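Local coordinates for protein cytochrome c55X (Pseudomonas aeruginosa PAO1, PDB 6TP9) that carries electrons in the periplasm as a small monoheme c-type cytochrome associated with heme d1 biosynthesis, at residues R31-G34 with L40-E43; V54-M59 with T64-W69. The protein carries 1 engineered substitution. One frame throughout, in Å; residues are numbered along the deposited sequence.

Contact 1 of 2, residues R31-G34 with L40-E43; sequences RLTG and LTPE. With HEC (heme c), chain M.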
ATOM      1  N   ARG A  31      -1.745  -3.582  -1.320  1.00 21.79           N
ATOM      2  CA  ARG A  31      -3.137  -3.919  -1.072  1.00 19.27           C
ATOM      3  C   ARG A  31      -3.443  -3.679   0.398  1.00 19.89           C
ATOM      4  O   ARG A  31      -2.551  -3.703   1.248  1.00 24.33           O
ATOM      5  CB  ARG A  31      -3.448  -5.382  -1.423  1.00 17.47           C
ATOM      6  CG  ARG A  31      -3.247  -5.750  -2.880  1.00 18.11           C
ATOM      7  CD  ARG A  31      -4.321  -5.144  -3.771  1.00 23.85           C
ATOM      8  NE  ARG A  31      -3.732  -4.446  -4.911  1.00 29.37           N
ATOM      9  CZ  ARG A  31      -3.489  -4.997  -6.097  1.00 24.77           C
ATOM     10  NH1 ARG A  31      -3.790  -6.267  -6.329  1.00 22.56           N
ATOM     11  NH2 ARG A  31      -2.943  -4.268  -7.059  1.00 28.83           N
ATOM     12  N   LEU A  32      -4.722  -3.449   0.694  1.00 22.53           N
ATOM     13  CA  LEU A  32      -5.177  -3.334   2.081  1.00 24.42           C
ATOM     14  C   LEU A  32      -5.660  -4.709   2.526  1.00 27.44           C
ATOM     15  O   LEU A  32      -6.815  -5.084   2.326  1.00 26.76           O
ATOM     16  CB  LEU A  32      -6.266  -2.280   2.221  1.00 24.05           C
ATOM     17  CG  LEU A  32      -5.760  -0.859   2.468  1.00 22.82           C
ATOM     18  CD1 LEU A  32      -5.125  -0.285   1.212  1.00 26.94           C
ATOM     19  CD2 LEU A  32      -6.890   0.033   2.962  1.00 20.53           C
ATOM     20  N   THR A  33      -4.754  -5.467   3.137  1.00 30.31           N
ATOM     21  CA  THR A  33      -5.060  -6.805   3.618  1.00 27.38           C
ATOM     22  C   THR A  33      -3.991  -7.203   4.624  1.00 28.47           C
ATOM     23  O   THR A  33      -2.920  -6.595   4.692  1.00 29.90           O
ATOM     24  CB  THR A  33      -5.134  -7.814   2.464  1.00 28.27           C
ATOM     25  OG1 THR A  33      -5.290  -9.138   2.988  1.00 30.99           O
ATOM     26  CG2 THR A  33      -3.879  -7.749   1.602  1.00 29.09           C
ATOM     27  N   GLY A  34      -4.299  -8.228   5.415  1.00 29.33           N
ATOM     28  CA  GLY A  34      -3.376  -8.719   6.413  1.00 24.28           C
ATOM     29  C   GLY A  34      -3.477  -8.058   7.770  1.00 22.14           C
ATOM     30  O   GLY A  34      -2.718  -8.425   8.677  1.00 24.44           O
ATOM     31  N   LEU A  40      -9.493  -6.000   1.906  1.00 33.65           N
ATOM     32  CA  LEU A  40     -10.124  -5.111   0.938  1.00 31.61           C
ATOM     33  C   LEU A  40      -9.495  -5.251  -0.445  1.00 33.99           C
ATOM     34  O   LEU A  40      -9.460  -4.290  -1.217  1.00 39.80           O
ATOM     35  CB  LEU A  40     -10.045  -3.662   1.413  1.00 27.54           C
ATOM     36  CG  LEU A  40     -10.702  -3.365   2.762  1.00 27.39           C
ATOM     37  CD1 LEU A  40     -10.624  -1.877   3.070  1.00 27.61           C
ATOM     38  CD2 LEU A  40     -12.145  -3.847   2.792  1.00 27.89           C
ATOM     39  N   THR A  41      -8.995  -6.441  -0.767  1.00 29.83           N
ATOM     40  CA  THR A  41      -8.369  -6.677  -2.056  1.00 26.55           C
ATOM     41  C   THR A  41      -9.431  -6.854  -3.136  1.00 31.81           C
ATOM     42  O   THR A  41     -10.605  -7.082  -2.835  1.00 39.09           O
ATOM     43  CB  THR A  41      -7.482  -7.916  -1.994  1.00 23.44           C
ATOM     44  OG1 THR A  41      -8.302  -9.089  -1.929  1.00 25.70           O
ATOM     45  CG2 THR A  41      -6.584  -7.872  -0.768  1.00 27.85           C
ATOM     46  N   PRO A  42      -9.046  -6.747  -4.410  1.00 32.15           N
ATOM     47  CA  PRO A  42     -10.030  -6.990  -5.479  1.00 30.10           C
ATOM     48  C   PRO A  42     -10.642  -8.377  -5.416  1.00 29.07           C
ATOM     49  O   PRO A  42     -11.839  -8.542  -5.682  1.00 28.93           O
ATOM     50  CB  PRO A  42      -9.210  -6.788  -6.761  1.00 28.19           C
ATOM     51  CG  PRO A  42      -8.072  -5.913  -6.353  1.00 29.71           C
ATOM     52  CD  PRO A  42      -7.741  -6.322  -4.946  1.00 33.67           C
ATOM     53  N   GLU A  43      -9.843  -9.387  -5.065  1.00 30.08           N
ATOM     54  CA  GLU A  43     -10.362 -10.748  -4.987  1.00 25.62           C
ATOM     55  C   GLU A  43     -11.452 -10.858  -3.928  1.00 23.07           C
ATOM     56  O   GLU A  43     -12.443 -11.572  -4.119  1.00 27.65           O
ATOM     57  CB  GLU A  43      -9.222 -11.726  -4.688  1.00 24.77           C
ATOM     58  CG  GLU A  43      -8.152 -11.809  -5.778  1.00 29.68           C
ATOM     59  CD  GLU A  43      -7.223 -10.608  -5.796  1.00 34.43           C
ATOM     60  OE1 GLU A  43      -6.632 -10.292  -4.743  1.00 35.06           O
ATOM     61  OE2 GLU A  43      -7.093  -9.974  -6.864  1.00 34.82           O
TER
HETATM   62 FE   HEC M 102     -13.185  -0.763   7.196  1.00 25.03          FE
HETATM   63  CHA HEC M 102     -15.284  -3.395   6.553  1.00 24.97           C
HETATM   64  CHB HEC M 102     -13.514   0.262   3.902  1.00 26.60           C
HETATM   65  CHC HEC M 102     -11.345   2.026   7.871  1.00 20.67           C
HETATM   66  CHD HEC M 102     -12.458  -2.008  10.314  1.00 15.44           C
HETATM   67  NA  HEC M 102     -14.180  -1.450   5.527  1.00 22.93           N
HETATM   68  C1A HEC M 102     -15.045  -2.528   5.510  1.00 28.62           C
HETATM   69  C2A HEC M 102     -15.660  -2.592   4.199  1.00 23.28           C
HETATM   70  C3A HEC M 102     -15.177  -1.588   3.466  1.00 20.28           C
HETATM   71  C4A HEC M 102     -14.235  -0.848   4.284  1.00 23.32           C
HETATM   72  CMA HEC M 102     -15.555  -1.271   2.004  1.00 22.17           C
HETATM   73  CAA HEC M 102     -16.695  -3.643   3.737  1.00 23.33           C
HETATM   74  CBA HEC M 102     -15.968  -4.846   3.144  1.00 26.04           C
HETATM   75  CGA HEC M 102     -16.964  -5.883   2.697  1.00 29.64           C
HETATM   76  O1A HEC M 102     -18.170  -5.542   2.569  1.00 32.24           O
HETATM   77  O2A HEC M 102     -16.549  -7.048   2.463  1.00 28.93           O
HETATM   78  NB  HEC M 102     -12.551   0.834   6.088  1.00 18.68           N
HETATM   79  C1B HEC M 102     -12.794   1.077   4.749  1.00 23.96           C
HETATM   80  C2B HEC M 102     -12.171   2.342   4.406  1.00 26.41           C
HETATM   81  C3B HEC M 102     -11.577   2.819   5.500  1.00 22.68           C
HETATM   82  C4B HEC M 102     -11.802   1.885   6.581  1.00 19.09           C
HETATM   83  CMB HEC M 102     -12.175   3.016   3.016  1.00 29.34           C
HETATM   84  CAB HEC M 102     -10.781   4.134   5.611  1.00 27.45           C
HETATM   85  CBB HEC M 102     -11.664   5.319   5.180  1.00 35.74           C
HETATM   86  NC  HEC M 102     -12.060  -0.142   8.775  1.00 15.52           N
HETATM   87  C1C HEC M 102     -11.468   1.101   8.882  1.00 18.90           C
HETATM   88  C2C HEC M 102     -10.967   1.254  10.231  1.00 17.72           C
HETATM   89  C3C HEC M 102     -11.320   0.167  10.927  1.00 20.25           C
HETATM   90  C4C HEC M 102     -11.982  -0.750  10.013  1.00 18.69           C
HETATM   91  CMC HEC M 102     -10.284   2.525  10.785  1.00 17.66           C
HETATM   92  CAC HEC M 102     -10.999  -0.107  12.415  1.00 26.78           C
HETATM   93  CBC HEC M 102     -11.454   1.070  13.301  1.00 32.95           C
HETATM   94  ND  HEC M 102     -13.759  -2.449   8.261  1.00 15.71           N
HETATM   95  C1D HEC M 102     -13.355  -2.737   9.564  1.00 14.77           C
HETATM   96  C2D HEC M 102     -14.044  -3.930  10.009  1.00 14.54           C
HETATM   97  C3D HEC M 102     -14.925  -4.354   8.828  1.00 16.40           C
HETATM   98  C4D HEC M 102     -14.682  -3.380   7.792  1.00 17.48           C
HETATM   99  CMD HEC M 102     -13.926  -4.634  11.377  1.00 21.09           C
HETATM  100  CAD HEC M 102     -15.872  -5.567   8.746  1.00 25.26           C
HETATM  101  CBD HEC M 102     -17.227  -5.237   9.361  1.00 30.67           C
HETATM  102  CGD HEC M 102     -18.077  -6.473   9.264  1.00 32.31           C
HETATM  103  O1D HEC M 102     -18.145  -7.227  10.269  1.00 33.80           O
HETATM  104  O2D HEC M 102     -18.669  -6.715   8.180  1.00 34.35           O
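Arg31 and Leu32 fold back on Leu40 to Pro42 where strand 30-31 runs out into a loop of this cytochrome c fold, here in a domain-swapped dimer, and show how a largely irregular loop can be closed by one backbone bond and a row of side chains. The bond runs from Leu40 N to Leu32 O, 2.9 Å with an N-H...O angle of 163°. Arg31 can be followed outward beside it. Its CB rests 4.1 Å from Thr41 CG2; the chain then bends at chi2 (-72°) and again at chi3, bringing CD within 3.8 Å of Pro42 CD. The two side chains cross at about a right angle, and the guanidinium meets the proline ring obliquely, its NH1 beside the same Pro42 CD. Of the end nitrogens, NH2 makes a weak hydrogen bond to Gly88 O, near the C terminus. NH1 stands 5.0 Å from Glu43 OE2, too far for a salt bridge, though the opposite charges probably attract. Thr41 presents its methyl: CG2 lies 3.5 Å from Thr33 CB and touches Thr33 CG2 as well, while OG1 bonds to Ala44 N and only weakly to Glu43 OE1. The Arg31 backbone also pairs antiparallel with a strand of the second subunit, so this part of the loop sits at a subunit interface, where Thr33 packs on Thr33 of that chain. On the heme flank, Leu32 CB and Leu40 CB meet at 4.1 Å. Leu40 packs against His28 of the second subunit, which binds the iron of this heme. On the side of that histidine, Leu40 lays both methyls over the macrocycle near pyrrole A, CD2 by C3A and CD1 3.7 Å from the meso carbon CHB.

Contact 2 of 2, residues V54-M59 with T64-W69; sequences VATVLM and TPMPPW. With HEC (heme c), chain M.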
ATOM      1  N   VAL A  54     -19.675   1.332  -0.977  1.00 21.21           N
ATOM      2  CA  VAL A  54     -19.707   2.773  -0.752  1.00 19.29           C
ATOM      3  C   VAL A  54     -20.557   3.098   0.467  1.00 20.26           C
ATOM      4  O   VAL A  54     -20.176   3.921   1.309  1.00 20.90           O
ATOM      5  CB  VAL A  54     -20.220   3.501  -2.008  1.00 17.11           C
ATOM      6  CG1 VAL A  54     -20.465   4.974  -1.709  1.00 16.94           C
ATOM      7  CG2 VAL A  54     -19.229   3.343  -3.150  1.00 16.09           C
ATOM      8  N   ALA A  55     -21.725   2.464   0.579  1.00 23.74           N
ATOM      9  CA  ALA A  55     -22.554   2.648   1.763  1.00 23.41           C
ATOM     10  C   ALA A  55     -21.769   2.323   3.027  1.00 24.59           C
ATOM     11  O   ALA A  55     -21.754   3.107   3.982  1.00 30.46           O
ATOM     12  CB  ALA A  55     -23.805   1.775   1.664  1.00 25.16           C
ATOM     13  N   THR A  56     -21.100   1.166   3.042  1.00 19.59           N
ATOM     14  CA  THR A  56     -20.321   0.776   4.212  1.00 18.49           C
ATOM     15  C   THR A  56     -19.300   1.844   4.579  1.00 18.16           C
ATOM     16  O   THR A  56     -19.090   2.132   5.763  1.00 24.08           O
ATOM     17  CB  THR A  56     -19.617  -0.558   3.957  1.00 19.14           C
ATOM     18  OG1 THR A  56     -20.588  -1.567   3.654  1.00 19.62           O
ATOM     19  CG2 THR A  56     -18.814  -0.978   5.178  1.00 20.76           C
ATOM     20  N   VAL A  57     -18.647   2.438   3.579  1.00 20.66           N
ATOM     21  CA  VAL A  57     -17.671   3.488   3.854  1.00 19.36           C
ATOM     22  C   VAL A  57     -18.358   4.690   4.488  1.00 22.70           C
ATOM     23  O   VAL A  57     -17.902   5.227   5.504  1.00 29.37           O
ATOM     24  CB  VAL A  57     -16.931   3.885   2.564  1.00 24.93           C
ATOM     25  CG1 VAL A  57     -15.990   5.055   2.831  1.00 24.99           C
ATOM     26  CG2 VAL A  57     -16.168   2.698   1.991  1.00 25.25           C
ATOM     27  N   LEU A  58     -19.470   5.129   3.895  1.00 26.67           N
ATOM     28  CA  LEU A  58     -20.136   6.334   4.370  1.00 29.65           C
ATOM     29  C   LEU A  58     -20.816   6.117   5.714  1.00 31.48           C
ATOM     30  O   LEU A  58     -20.871   7.042   6.532  1.00 31.47           O
ATOM     31  CB  LEU A  58     -21.159   6.803   3.337  1.00 29.35           C
ATOM     32  CG  LEU A  58     -20.598   7.335   2.020  1.00 28.02           C
ATOM     33  CD1 LEU A  58     -21.727   7.525   1.025  1.00 27.04           C
ATOM     34  CD2 LEU A  58     -19.844   8.638   2.231  1.00 27.11           C
ATOM     35  N   MET A  59     -21.333   4.913   5.961  1.00 31.61           N
ATOM     36  CA  MET A  59     -22.120   4.637   7.153  1.00 34.42           C
ATOM     37  C   MET A  59     -21.487   3.613   8.084  1.00 34.93           C
ATOM     38  O   MET A  59     -22.079   3.299   9.123  1.00 32.71           O
ATOM     39  CB  MET A  59     -23.520   4.150   6.756  1.00 31.60           C
ATOM     40  CG  MET A  59     -24.230   5.065   5.775  1.00 29.97           C
ATOM     41  SD  MET A  59     -25.990   4.708   5.639  1.00 24.47           S
ATOM     42  CE  MET A  59     -25.984   3.601   4.237  1.00 21.40           C
ATOM     43  N   THR A  64     -19.650  -2.936  14.896  1.00 26.13           N
ATOM     44  CA  THR A  64     -18.285  -3.287  14.525  1.00 19.09           C
ATOM     45  C   THR A  64     -17.423  -2.054  14.715  1.00 23.84           C
ATOM     46  O   THR A  64     -17.937  -0.948  14.924  1.00 32.88           O
ATOM     47  CB  THR A  64     -18.177  -3.778  13.075  1.00 16.56           C
ATOM     48  OG1 THR A  64     -18.072  -2.651  12.195  1.00 21.05           O
ATOM     49  CG2 THR A  64     -19.375  -4.615  12.666  1.00 16.37           C
ATOM     50  N   PRO A  65     -16.095  -2.200  14.637  1.00 23.31           N
ATOM     51  CA  PRO A  65     -15.221  -1.022  14.666  1.00 19.46           C
ATOM     52  C   PRO A  65     -15.080  -0.321  13.323  1.00 21.85           C
ATOM     53  O   PRO A  65     -14.354   0.677  13.243  1.00 21.19           O
ATOM     54  CB  PRO A  65     -13.865  -1.596  15.123  1.00 16.61           C
ATOM     55  CG  PRO A  65     -14.123  -3.036  15.486  1.00 21.44           C
ATOM     56  CD  PRO A  65     -15.318  -3.447  14.697  1.00 24.80           C
ATOM     57  N   MET A  66     -15.731  -0.808  12.274  1.00 23.38           N
ATOM     58  CA  MET A  66     -15.716  -0.129  10.981  1.00 18.22           C
ATOM     59  C   MET A  66     -16.477   1.184  11.096  1.00 21.15           C
ATOM     60  O   MET A  66     -17.714   1.160  11.146  1.00 24.62           O
ATOM     61  CB  MET A  66     -16.348  -1.009   9.905  1.00 20.56           C
ATOM     62  CG  MET A  66     -16.512  -0.318   8.555  1.00 24.88           C
ATOM     63  SD  MET A  66     -14.982   0.382   7.903  1.00 24.69           S
ATOM     64  CE  MET A  66     -15.625   1.391   6.569  1.00 23.25           C
ATOM     65  N   PRO A  67     -15.810   2.334  11.129  1.00 20.35           N
ATOM     66  CA  PRO A  67     -16.508   3.582  11.437  1.00 18.96           C
ATOM     67  C   PRO A  67     -17.137   4.191  10.199  1.00 25.94           C
ATOM     68  O   PRO A  67     -16.801   3.814   9.066  1.00 33.07           O
ATOM     69  CB  PRO A  67     -15.394   4.478  11.994  1.00 17.28           C
ATOM     70  CG  PRO A  67     -14.102   3.904  11.444  1.00 15.44           C
ATOM     71  CD  PRO A  67     -14.391   2.569  10.810  1.00 19.84           C
ATOM     72  N   PRO A  68     -18.058   5.134  10.376  1.00 28.03           N
ATOM     73  CA  PRO A  68     -18.589   5.877   9.233  1.00 27.95           C
ATOM     74  C   PRO A  68     -17.680   7.038   8.869  1.00 24.63           C
ATOM     75  O   PRO A  68     -17.053   7.663   9.729  1.00 20.61           O
ATOM     76  CB  PRO A  68     -19.944   6.375   9.746  1.00 26.11           C
ATOM     77  CG  PRO A  68     -19.685   6.621  11.200  1.00 21.61           C
ATOM     78  CD  PRO A  68     -18.688   5.561  11.640  1.00 24.85           C
ATOM     79  N   TRP A  69     -17.621   7.329   7.570  1.00 22.09           N
ATOM     80  CA  TRP A  69     -16.710   8.341   7.051  1.00 22.09           C
ATOM     81  C   TRP A  69     -17.419   9.459   6.296  1.00 25.06           C
ATOM     82  O   TRP A  69     -16.748  10.290   5.672  1.00 29.24           O
ATOM     83  CB  TRP A  69     -15.669   7.676   6.145  1.00 23.69           C
ATOM     84  CG  TRP A  69     -14.820   6.671   6.864  1.00 20.95           C
ATOM     85  CD1 TRP A  69     -15.055   5.331   6.984  1.00 22.95           C
ATOM     86  CD2 TRP A  69     -13.605   6.930   7.571  1.00 13.05           C
ATOM     87  NE1 TRP A  69     -14.055   4.741   7.722  1.00 16.51           N
ATOM     88  CE2 TRP A  69     -13.154   5.703   8.093  1.00 14.05           C
ATOM     89  CE3 TRP A  69     -12.854   8.083   7.812  1.00 12.47           C
ATOM     90  CZ2 TRP A  69     -11.983   5.597   8.841  1.00 18.36           C
ATOM     91  CZ3 TRP A  69     -11.693   7.977   8.553  1.00 15.07           C
ATOM     92  CH2 TRP A  69     -11.270   6.742   9.059  1.00 19.02           C
TER
HETATM   93 FE   HEC M 102     -13.185  -0.763   7.196  1.00 25.03          FE
HETATM   94  CHA HEC M 102     -15.284  -3.395   6.553  1.00 24.97           C
HETATM   95  CHB HEC M 102     -13.514   0.262   3.902  1.00 26.60           C
HETATM   96  CHC HEC M 102     -11.345   2.026   7.871  1.00 20.67           C
HETATM   97  CHD HEC M 102     -12.458  -2.008  10.314  1.00 15.44           C
HETATM   98  NA  HEC M 102     -14.180  -1.450   5.527  1.00 22.93           N
HETATM   99  C1A HEC M 102     -15.045  -2.528   5.510  1.00 28.62           C
HETATM  100  C2A HEC M 102     -15.660  -2.592   4.199  1.00 23.28           C
HETATM  101  C3A HEC M 102     -15.177  -1.588   3.466  1.00 20.28           C
HETATM  102  C4A HEC M 102     -14.235  -0.848   4.284  1.00 23.32           C
HETATM  103  CMA HEC M 102     -15.555  -1.271   2.004  1.00 22.17           C
HETATM  104  CAA HEC M 102     -16.695  -3.643   3.737  1.00 23.33           C
HETATM  105  CBA HEC M 102     -15.968  -4.846   3.144  1.00 26.04           C
HETATM  106  CGA HEC M 102     -16.964  -5.883   2.697  1.00 29.64           C
HETATM  107  O1A HEC M 102     -18.170  -5.542   2.569  1.00 32.24           O
HETATM  108  O2A HEC M 102     -16.549  -7.048   2.463  1.00 28.93           O
HETATM  109  NB  HEC M 102     -12.551   0.834   6.088  1.00 18.68           N
HETATM  110  C1B HEC M 102     -12.794   1.077   4.749  1.00 23.96           C
HETATM  111  C2B HEC M 102     -12.171   2.342   4.406  1.00 26.41           C
HETATM  112  C3B HEC M 102     -11.577   2.819   5.500  1.00 22.68           C
HETATM  113  C4B HEC M 102     -11.802   1.885   6.581  1.00 19.09           C
HETATM  114  CMB HEC M 102     -12.175   3.016   3.016  1.00 29.34           C
HETATM  115  CAB HEC M 102     -10.781   4.134   5.611  1.00 27.45           C
HETATM  116  CBB HEC M 102     -11.664   5.319   5.180  1.00 35.74           C
HETATM  117  NC  HEC M 102     -12.060  -0.142   8.775  1.00 15.52           N
HETATM  118  C1C HEC M 102     -11.468   1.101   8.882  1.00 18.90           C
HETATM  119  C2C HEC M 102     -10.967   1.254  10.231  1.00 17.72           C
HETATM  120  C3C HEC M 102     -11.320   0.167  10.927  1.00 20.25           C
HETATM  121  C4C HEC M 102     -11.982  -0.750  10.013  1.00 18.69           C
HETATM  122  CMC HEC M 102     -10.284   2.525  10.785  1.00 17.66           C
HETATM  123  CAC HEC M 102     -10.999  -0.107  12.415  1.00 26.78           C
HETATM  124  CBC HEC M 102     -11.454   1.070  13.301  1.00 32.95           C
HETATM  125  ND  HEC M 102     -13.759  -2.449   8.261  1.00 15.71           N
HETATM  126  C1D HEC M 102     -13.355  -2.737   9.564  1.00 14.77           C
HETATM  127  C2D HEC M 102     -14.044  -3.930  10.009  1.00 14.54           C
HETATM  128  C3D HEC M 102     -14.925  -4.354   8.828  1.00 16.40           C
HETATM  129  C4D HEC M 102     -14.682  -3.380   7.792  1.00 17.48           C
HETATM  130  CMD HEC M 102     -13.926  -4.634  11.377  1.00 21.09           C
HETATM  131  CAD HEC M 102     -15.872  -5.567   8.746  1.00 25.26           C
HETATM  132  CBD HEC M 102     -17.227  -5.237   9.361  1.00 30.67           C
HETATM  133  CGD HEC M 102     -18.077  -6.473   9.264  1.00 32.31           C
HETATM  134  O1D HEC M 102     -18.145  -7.227  10.269  1.00 33.80           O
HETATM  135  O2D HEC M 102     -18.669  -6.715   8.180  1.00 34.35           O
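Trp69 N is held by two carbonyls near the end of helix 50-59: Val57 O accepts it at 3.0 Å, in the carbonyl plane but with a bent N-H...O angle of 134°, and Leu58 O adds a weak bond. Val57 O also lies in the plane of the indole at its edge, 3.2 Å from Trp69 CD1. Beside it, Pro68 CB presses on Leu58 O at 3.4 Å. One indole face carries heme CBB, centred over the ring and 3.3 Å from Trp69 CE2. In the swapped cytochrome c fold this loop supplies the methionine ligand: Met66 SD binds the iron at 2.2 Å, and His28 of the second subunit is the other axial ligand. With CG anti to the backbone N (chi1 174°), the Met66 chain runs out over the heme and bends at chi2 (55°), leaving CE near Thr56 O and at the indole edge. Just upstream, Thr64 OG1 accepts from Met66 N at 3.0 Å in an ST turn, and is bonded to Arg61 O too. Thr56 turns its methyl to the porphyrin, CG2 3.7 Å from heme C2A, while its OG1 bonds to Ser52 O.

From the N terminus the chain runs through helix 10-27 and strand 30-31 before contact 1 closes a short loop, joining residues 31-34 to 40-43 across five intervening residues. It then enters helix 50-59, and contact 2 closes a second loop by bringing residues 64-69 back to the end of that helix, ahead of helix 75-86. The contacts follow in series, neither nested nor crossed; the centres of contacts 1 and 2 are about 17 Å apart, and the nearest atoms of contacts 1 and 2 are about 7 Å apart. Both reach the same heme and both touch the second subunit, contact 1 from the loop before helix 50-59, contact 2 from the end of that helix and the loop after it.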